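Local coordinates for FAD-binding oxidoreductase (Gulosibacter chungangensis, PDB 7PBG), which oxidises 4-ethylphenol and related 4-alkylphenols as a flavoprotein oxidase that carries covalently bound FAD, dehydrogenating the alkyl side chain to 4-vinylphenol-type products, at residues G94-L99 with A478-A483; V47-E52 with A452-T457; H82-G87 with L104-K109. All coordinates share one frame; numbering follows the deposited sequence.

Overall arrangement
Interaction 3 lies at FAD, interaction 1 bridges the FAD-binding and C-terminal regions, and interaction 2 is farther from the cofactor. Interaction 3 holds FAD directly: the turn Ser85-Gly87 after strand 82-84 meets the adenine and its adjoining phosphate. Interaction 1 lies about 14 Å from it, centre to centre, and meets it where Ser95 CB packs 3.4 Å from Gly87 O; its Asn480 side chain stays about 6 Å from the flavin cofactor. Interaction 2 is centred about 13 Å from interaction 1 and joins it through Val481 CG1 and Val47 CG2, 3.7 Å apart. Interactions 2 and 3 do not touch, their nearest atoms being about 10 Å apart.

Interaction 1 (G94-L99 with A478-A483)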
# COMPACT_ATOMS: atom_id res chain seq x y z
N GLY A 94 17.32 11.15 -15.37
CA GLY A 94 16.58 12.18 -16.12
C GLY A 94 15.51 11.55 -16.98
O GLY A 94 14.61 10.90 -16.42
N SER A 95 15.55 11.78 -18.29
CA SER A 95 14.62 11.17 -19.28
C SER A 95 15.33 10.04 -20.04
O SER A 95 14.73 9.49 -20.97
CB SER A 95 14.09 12.22 -20.21
OG SER A 95 15.18 12.91 -20.83
N SER A 96 16.51 9.63 -19.61
CA SER A 96 17.36 8.73 -20.42
C SER A 96 16.85 7.30 -20.25
O SER A 96 16.45 6.89 -19.17
CB SER A 96 18.84 8.88 -20.13
OG SER A 96 19.26 8.40 -18.86
N PRO A 97 16.88 6.51 -21.34
CA PRO A 97 16.52 5.10 -21.31
C PRO A 97 17.69 4.26 -20.82
O PRO A 97 18.84 4.71 -20.83
CB PRO A 97 16.26 4.84 -22.80
CG PRO A 97 17.31 5.65 -23.46
CD PRO A 97 17.36 6.93 -22.65
N MET A 98 17.38 3.03 -20.46
CA MET A 98 18.39 2.04 -20.06
C MET A 98 19.28 1.68 -21.25
O MET A 98 20.53 1.51 -21.02
CB MET A 98 17.73 0.76 -19.54
CG MET A 98 17.15 0.92 -18.16
SD MET A 98 18.36 1.32 -16.90
CE MET A 98 19.48 -0.06 -16.97
N LEU A 99 18.68 1.49 -22.41
CA LEU A 99 19.44 1.01 -23.60
C LEU A 99 19.66 2.11 -24.63
O LEU A 99 18.72 2.81 -25.04
CB LEU A 99 18.67 -0.12 -24.27
CG LEU A 99 18.59 -1.43 -23.50
CD1 LEU A 99 17.82 -2.42 -24.36
CD2 LEU A 99 19.97 -1.96 -23.13
N ALA A 478 17.44 4.02 -7.82
CA ALA A 478 18.81 4.20 -8.33
C ALA A 478 18.82 4.63 -9.79
O ALA A 478 17.98 4.18 -10.58
CB ALA A 478 19.56 2.92 -8.11
N HIS A 479 19.85 5.37 -10.15
CA HIS A 479 20.18 5.76 -11.52
C HIS A 479 20.26 4.51 -12.42
O HIS A 479 20.75 3.42 -11.96
CB HIS A 479 21.48 6.57 -11.52
CG HIS A 479 21.77 7.29 -12.79
ND1 HIS A 479 22.19 6.66 -13.97
CD2 HIS A 479 21.73 8.61 -13.07
CE1 HIS A 479 22.38 7.59 -14.92
NE2 HIS A 479 22.15 8.81 -14.37
N ASN A 480 19.82 4.67 -13.65
CA ASN A 480 20.02 3.68 -14.75
C ASN A 480 21.38 2.98 -14.62
O ASN A 480 21.42 1.73 -14.69
CB ASN A 480 20.01 4.32 -16.13
CG ASN A 480 18.70 5.00 -16.48
OD1 ASN A 480 17.72 4.90 -15.73
ND2 ASN A 480 18.67 5.64 -17.64
N VAL A 481 22.48 3.72 -14.47
CA VAL A 481 23.84 3.11 -14.57
C VAL A 481 24.10 2.22 -13.37
O VAL A 481 24.98 1.37 -13.43
CB VAL A 481 24.90 4.20 -14.75
CG1 VAL A 481 25.12 4.99 -13.47
CG2 VAL A 481 26.19 3.61 -15.28
N LEU A 482 23.39 2.43 -12.26
CA LEU A 482 23.57 1.67 -10.99
C LEU A 482 22.64 0.47 -10.87
O LEU A 482 22.79 -0.32 -9.89
CB LEU A 482 23.29 2.59 -9.79
CG LEU A 482 24.18 3.81 -9.64
CD1 LEU A 482 23.70 4.67 -8.44
CD2 LEU A 482 25.66 3.44 -9.53
N ALA A 483 21.66 0.34 -11.77
CA ALA A 483 20.52 -0.61 -11.62
C ALA A 483 21.05 -2.03 -11.40
O ALA A 483 20.61 -2.71 -10.50
CB ALA A 483 19.64 -0.55 -12.84
O HOH W 1 15.29 4.42 -17.30
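Asn480 of the loop 478-483 meets Ser96 and Met98 of the loop 94-99, joining the segment that links two strands of the PCMH-type FAD-binding domain to the C-terminal domain of the FAD-linked oxidases, just ahead of helix 483-489. Both segments are loops, and every residue that touches is buried.

The polar part centres on one amide. Asn480 ND2 donates to Ser96 O at 3.0 Å with an N-H...O angle of 160°; the acceptor lies close to the amide plane, whereas the donor sits well above the carbonyl plane of Ser96 and misses its lone pairs. A water ties the other end of the amide to the same loop, donating to Asn480 OD1 at 2.9 Å and, weakly, to Ser96 O. The modelled amide orientation is supported by ND2 facing a carbonyl oxygen, which can only accept. The Ser96 hydroxyl takes no such part: it is hydrogen-bonded to Gly93 O.

The apolar part is carried by Met98. Its chain bends at both chi2 and chi3, folding the thioether back against Asn480, where SD lies 3.5 Å from Asn480 CB. The terminal methyl goes further, CE coming within 4.2 Å of Ala483 CB at the start of the helix. Met98 is anchored at its backbone as well, because its N is hydrogen-bonded to Asn515 OD1.

Bonds inside 478-483 shape the turn that presents Asn480. His479 O accepts from Leu482 N, and Asn480 O accepts from Ala483 N at 3.2 Å. The His479 ring is held at two points of its rim: NE2 is bonded to Asp43 OD2, and Val481 N donates to His479 ND1 at 3.0 Å, almost straight at 178° and in the ring plane.

Interaction 2 (V47-E52 with A452-T457); sequences VTDGDE and ASRKET
Helix 451-470 of the C-terminal domain receives the loop 47-52 against its first turns, Arg454 laying its side chain along the loop from Val47 to Asp49. That side chain starts against the Val47 backbone, Arg454 CB lying 3.6 Å from Val47 CA. The chain is then extended from CG to NE, carrying the guanidinium past Thr48 to the carboxylate of Asp49. There Arg454 NH1 donates to Asp49 OD1 at 3.0 Å, a salt bridge whose N-H...O angle is 156°. OD1 lies near the guanidinium plane, the donor approaches it on the anti side of the Asp49 carboxylate, and the two flat groups are turned 38° from each other.

This pairing docks the loop that precedes strand 57-59 of the small four-stranded sheet onto the N-terminal turns of the helix, and a water reinforces it by accepting from Arg454 NH1 at 3.0 Å and donating to Asp49 O. The guanidinium is also tied to its own domain through NE, bonded to Thr448 O.

Deeper in, Val47 CG1 meets Thr457 CG2 at 4.3 Å, and both side chains pack on Tyr446 and Phe396 of neighbouring strands. Thr457 OG1 turns back into the helix, donating to Ser453 O at 2.8 Å; that carbonyl also accepts from Thr457 N, on the opposite face of its plane.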
# COMPACT_ATOMS: atom_id res chain seq x y z
N VAL A 47 26.78 10.38 -15.79
CA VAL A 47 28.09 10.01 -15.20
C VAL A 47 28.85 9.16 -16.24
O VAL A 47 29.85 8.51 -15.87
CB VAL A 47 27.95 9.32 -13.83
CG1 VAL A 47 27.43 10.29 -12.77
CG2 VAL A 47 27.07 8.08 -13.90
N THR A 48 28.35 9.13 -17.48
CA THR A 48 29.00 8.40 -18.60
C THR A 48 29.28 9.40 -19.72
O THR A 48 28.61 10.46 -19.75
CB THR A 48 28.15 7.21 -19.06
OG1 THR A 48 26.84 7.68 -19.38
CG2 THR A 48 28.04 6.11 -18.04
N ASP A 49 30.15 9.04 -20.66
CA ASP A 49 30.73 10.03 -21.62
C ASP A 49 30.30 9.77 -23.07
O ASP A 49 30.49 10.71 -23.89
CB ASP A 49 32.26 10.04 -21.55
CG ASP A 49 32.79 10.30 -20.16
OD1 ASP A 49 32.19 11.11 -19.43
OD2 ASP A 49 33.79 9.67 -19.79
N GLY A 50 29.74 8.59 -23.36
CA GLY A 50 29.53 8.09 -24.73
C GLY A 50 28.05 8.04 -25.11
O GLY A 50 27.26 8.90 -24.66
N ASP A 51 27.68 7.02 -25.89
CA ASP A 51 26.29 6.85 -26.37
C ASP A 51 25.48 5.98 -25.39
O ASP A 51 24.33 5.68 -25.74
CB ASP A 51 26.30 6.34 -27.81
CG ASP A 51 26.42 7.49 -28.80
OD1 ASP A 51 26.41 8.66 -28.34
OD2 ASP A 51 26.50 7.21 -30.00
N GLU A 52 26.01 5.69 -24.19
CA GLU A 52 25.23 5.02 -23.11
C GLU A 52 23.98 5.85 -22.79
O GLU A 52 24.12 7.11 -22.68
CB GLU A 52 26.06 4.84 -21.83
CG GLU A 52 27.37 4.14 -22.08
CD GLU A 52 28.58 5.05 -22.22
OE1 GLU A 52 28.47 6.20 -22.73
OE2 GLU A 52 29.65 4.62 -21.79
N ALA A 452 36.09 13.67 -15.76
CA ALA A 452 36.83 13.23 -14.55
C ALA A 452 35.87 13.27 -13.36
O ALA A 452 35.94 12.37 -12.51
CB ALA A 452 38.05 14.11 -14.31
N SER A 453 35.03 14.29 -13.28
CA SER A 453 34.10 14.48 -12.14
C SER A 453 33.00 13.41 -12.24
O SER A 453 32.63 12.85 -11.19
CB SER A 453 33.52 15.85 -12.07
OG SER A 453 32.76 16.00 -10.88
N ARG A 454 32.54 13.12 -13.45
CA ARG A 454 31.55 12.04 -13.70
C ARG A 454 32.16 10.74 -13.15
O ARG A 454 31.51 10.00 -12.40
CB ARG A 454 31.20 11.91 -15.18
CG ARG A 454 30.48 13.12 -15.78
CD ARG A 454 30.28 12.85 -17.27
NE ARG A 454 29.74 14.03 -17.93
CZ ARG A 454 29.85 14.33 -19.20
NH1 ARG A 454 30.41 13.48 -20.05
NH2 ARG A 454 29.32 15.46 -19.63
N LYS A 455 33.41 10.44 -13.49
CA LYS A 455 34.01 9.12 -13.12
C LYS A 455 34.19 9.04 -11.61
O LYS A 455 33.87 7.98 -11.01
CB LYS A 455 35.37 8.92 -13.80
CG LYS A 455 36.12 7.69 -13.31
CD LYS A 455 37.32 7.36 -14.17
CE LYS A 455 38.45 6.74 -13.39
NZ LYS A 455 38.01 5.51 -12.68
N GLU A 456 34.63 10.13 -10.97
CA GLU A 456 34.84 10.17 -9.52
C GLU A 456 33.48 9.92 -8.86
O GLU A 456 33.44 9.18 -7.89
CB GLU A 456 35.41 11.50 -9.03
CG GLU A 456 36.91 11.65 -9.31
CD GLU A 456 37.74 10.45 -8.90
OE1 GLU A 456 38.41 9.85 -9.79
OE2 GLU A 456 37.67 10.07 -7.73
N THR A 457 32.43 10.54 -9.38
CA THR A 457 31.08 10.40 -8.78
C THR A 457 30.58 8.97 -8.92
O THR A 457 30.05 8.42 -7.94
CB THR A 457 30.11 11.39 -9.41
OG1 THR A 457 30.70 12.66 -9.17
CG2 THR A 457 28.72 11.32 -8.80
O HOH W 2 30.69 13.48 -23.06

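Interaction 3 (H82-G87 with L104-K109). With FAD (flavin-adenine dinucleotide), chain C.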
# COMPACT_ATOMS: atom_id res chain seq x y z
N HIS A 82 10.93 3.64 -23.90
CA HIS A 82 11.02 4.18 -22.51
C HIS A 82 9.99 5.27 -22.45
O HIS A 82 10.12 6.28 -23.22
CB HIS A 82 12.44 4.64 -22.15
CG HIS A 82 12.52 5.32 -20.82
ND1 HIS A 82 11.86 4.80 -19.69
CD2 HIS A 82 13.19 6.42 -20.44
CE1 HIS A 82 12.15 5.57 -18.66
NE2 HIS A 82 12.95 6.61 -19.11
N ALA A 83 8.98 5.06 -21.62
CA ALA A 83 7.87 5.99 -21.43
C ALA A 83 8.04 6.69 -20.07
O ALA A 83 8.37 6.05 -19.05
CB ALA A 83 6.58 5.24 -21.49
N PHE A 84 7.77 7.97 -20.06
CA PHE A 84 7.85 8.76 -18.81
C PHE A 84 6.85 9.88 -18.93
O PHE A 84 6.34 10.17 -20.02
CB PHE A 84 9.28 9.27 -18.60
CG PHE A 84 9.94 9.91 -19.79
CD1 PHE A 84 9.70 11.23 -20.16
CD2 PHE A 84 10.74 9.14 -20.62
CE1 PHE A 84 10.29 11.77 -21.30
CE2 PHE A 84 11.31 9.68 -21.75
CZ PHE A 84 11.10 10.99 -22.09
N SER A 85 6.59 10.48 -17.80
CA SER A 85 5.59 11.55 -17.66
C SER A 85 6.21 12.91 -17.95
O SER A 85 5.77 13.55 -18.93
CB SER A 85 4.95 11.45 -16.31
OG SER A 85 4.25 10.24 -16.22
N GLY A 86 7.07 13.39 -17.06
CA GLY A 86 7.78 14.66 -17.19
C GLY A 86 9.19 14.45 -17.71
O GLY A 86 9.71 15.37 -18.39
N GLY A 87 9.79 13.31 -17.40
CA GLY A 87 11.19 13.04 -17.80
C GLY A 87 12.21 13.87 -17.03
O GLY A 87 13.30 14.11 -17.55
N LEU A 104 11.96 7.09 -27.12
CA LEU A 104 11.40 7.69 -25.88
C LEU A 104 9.96 8.13 -26.13
O LEU A 104 9.66 8.70 -27.25
CB LEU A 104 12.28 8.85 -25.47
CG LEU A 104 13.79 8.57 -25.49
CD1 LEU A 104 14.53 9.76 -24.95
CD2 LEU A 104 14.12 7.34 -24.66
N LEU A 105 9.08 7.86 -25.15
CA LEU A 105 7.70 8.37 -25.19
C LEU A 105 7.60 9.43 -24.10
O LEU A 105 7.51 9.06 -22.97
CB LEU A 105 6.67 7.26 -24.95
CG LEU A 105 6.35 6.36 -26.13
CD1 LEU A 105 7.59 5.84 -26.83
CD2 LEU A 105 5.40 5.24 -25.73
N HIS A 106 7.56 10.71 -24.47
CA HIS A 106 7.30 11.78 -23.49
C HIS A 106 5.79 12.04 -23.46
O HIS A 106 5.30 12.88 -24.21
CB HIS A 106 8.15 12.99 -23.81
CG HIS A 106 7.94 14.11 -22.87
ND1 HIS A 106 8.29 15.38 -23.17
CD2 HIS A 106 7.34 14.14 -21.67
CE1 HIS A 106 7.94 16.17 -22.17
NE2 HIS A 106 7.37 15.43 -21.23
N LEU A 107 5.10 11.34 -22.56
CA LEU A 107 3.64 11.39 -22.45
C LEU A 107 3.19 12.78 -22.04
O LEU A 107 2.13 13.19 -22.49
CB LEU A 107 3.13 10.32 -21.48
CG LEU A 107 2.80 8.99 -22.15
CD1 LEU A 107 4.05 8.22 -22.50
CD2 LEU A 107 1.84 8.17 -21.32
N GLY A 108 3.94 13.43 -21.15
CA GLY A 108 3.46 14.63 -20.48
C GLY A 108 3.45 15.84 -21.42
O GLY A 108 2.81 16.83 -21.07
N LYS A 109 4.15 15.80 -22.55
CA LYS A 109 4.20 16.96 -23.48
C LYS A 109 2.75 17.33 -23.84
O LYS A 109 2.40 18.54 -23.76
CB LYS A 109 5.06 16.60 -24.70
CG LYS A 109 5.10 17.65 -25.82
CD LYS A 109 6.35 18.45 -25.95
CE LYS A 109 6.15 19.70 -26.80
NZ LYS A 109 6.47 19.45 -28.22
PA FAD C . 9.45 10.98 -14.70
O1A FAD C . 10.86 11.23 -15.12
O2A FAD C . 8.34 11.35 -15.66
O5B FAD C . 9.31 9.46 -14.37
C5B FAD C . 10.28 8.76 -13.61
C4B FAD C . 10.25 7.31 -14.03
O4B FAD C . 8.97 6.71 -13.71
C3B FAD C . 10.42 7.05 -15.54
O3B FAD C . 11.79 7.06 -15.92
C2B FAD C . 9.68 5.71 -15.72
O2B FAD C . 10.54 4.65 -15.34
C1B FAD C . 8.51 5.88 -14.76
N9A FAD C . 7.34 6.50 -15.34
C8A FAD C . 6.98 7.80 -15.23
N7A FAD C . 5.87 8.06 -15.84
C5A FAD C . 5.50 6.88 -16.44
C6A FAD C . 4.38 6.52 -17.19
N6A FAD C . 3.43 7.39 -17.55
N1A FAD C . 4.31 5.24 -17.62
C2A FAD C . 5.29 4.37 -17.25
N3A FAD C . 6.37 4.60 -16.52
C4A FAD C . 6.42 5.89 -16.14
N1 FAD C . 12.46 13.01 -5.61
C2 FAD C . 11.55 12.79 -4.69
O2 FAD C . 10.74 11.83 -4.79
N3 FAD C . 11.38 13.63 -3.65
C4 FAD C . 12.20 14.70 -3.43
O4 FAD C . 11.96 15.48 -2.49
C4X FAD C . 13.21 14.94 -4.35
N5 FAD C . 14.00 15.96 -4.13
C5X FAD C . 14.98 16.18 -5.06
C6 FAD C . 15.83 17.28 -4.86
C7 FAD C . 16.81 17.62 -5.78
C7M FAD C . 17.68 18.83 -5.52
C8 FAD C . 16.94 16.83 -6.94
C8M FAD C . 17.98 17.16 -7.96
C9 FAD C . 16.13 15.73 -7.13
C9A FAD C . 15.12 15.38 -6.22
N10 FAD C . 14.25 14.31 -6.41
C10 FAD C . 13.25 14.06 -5.48
C1' FAD C . 14.29 13.47 -7.64
C2' FAD C . 13.39 14.01 -8.76
O2' FAD C . 13.52 15.46 -8.90
C3' FAD C . 11.88 13.74 -8.58
O3' FAD C . 11.67 12.43 -8.12
C4' FAD C . 11.02 13.97 -9.83
O4' FAD C . 9.66 14.23 -9.44
C5' FAD C . 11.07 12.78 -10.75
O5' FAD C . 10.92 13.16 -12.12
P FAD C . 9.48 13.19 -12.83
O1P FAD C . 9.57 14.07 -14.04
O2P FAD C . 8.50 13.55 -11.76
O3P FAD C . 9.23 11.68 -13.27
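Strands 82-84 and 104-106 run parallel, their axes 4.6 Å apart and inclined by 14°, with His82, Ala83 and Phe84 paired to Leu104, Leu105 and His106. The ladder alternates in the parallel manner: Leu105 N donates to His82 O at 2.7 Å, Phe84 N to Leu105 O, and Leu107 N to Phe84 O. Beyond the strand ends Gly108 N adds a weak bond to Ser85 O.

Phe84 fills the face it shares with His82, Leu104 and His106. Its CG lies between the backbone N and the carbonyl carbon (chi1 47°), which leans the ring toward 104-106, placing Leu105 O over its centre and bringing CE1 to 3.5 Å from His106 CB. The Phe84 and His106 rings are near parallel but slid apart, so they scarcely overlap. His106 turns an edge to Ser85 O, while its ND1 is bonded to Tyr41 OH. On the other face Ala83 CB touches Leu105 CB at 4.0 Å and meets Leu107 CD1 as well.

The turn after strand 82-84 grips FAD. Backbone N atoms of Ser85 (weakly), Gly86 and Gly87 converge on phosphate oxygen O2A, Gly87 N being the straightest donor at 3.0 Å and 173°. Three N-H groups on one anionic oxygen would probably offset part of its charge. Ser85 OG donates to adenine N7A at 2.7 Å, and the His82 ring meets ribose O3B at its edge, CE1 being 3.1 Å away.

Strand 81-84 is outermost in this four-stranded sheet within the chain, and 103-106 separates it from strand 57-59, whose Val58 touches Leu104 and His106. The Ala83 face is packed by Ile227 of strand 226-237, with helix 64-77 adding Ile70 against Leu105 and Val67 against Leu107.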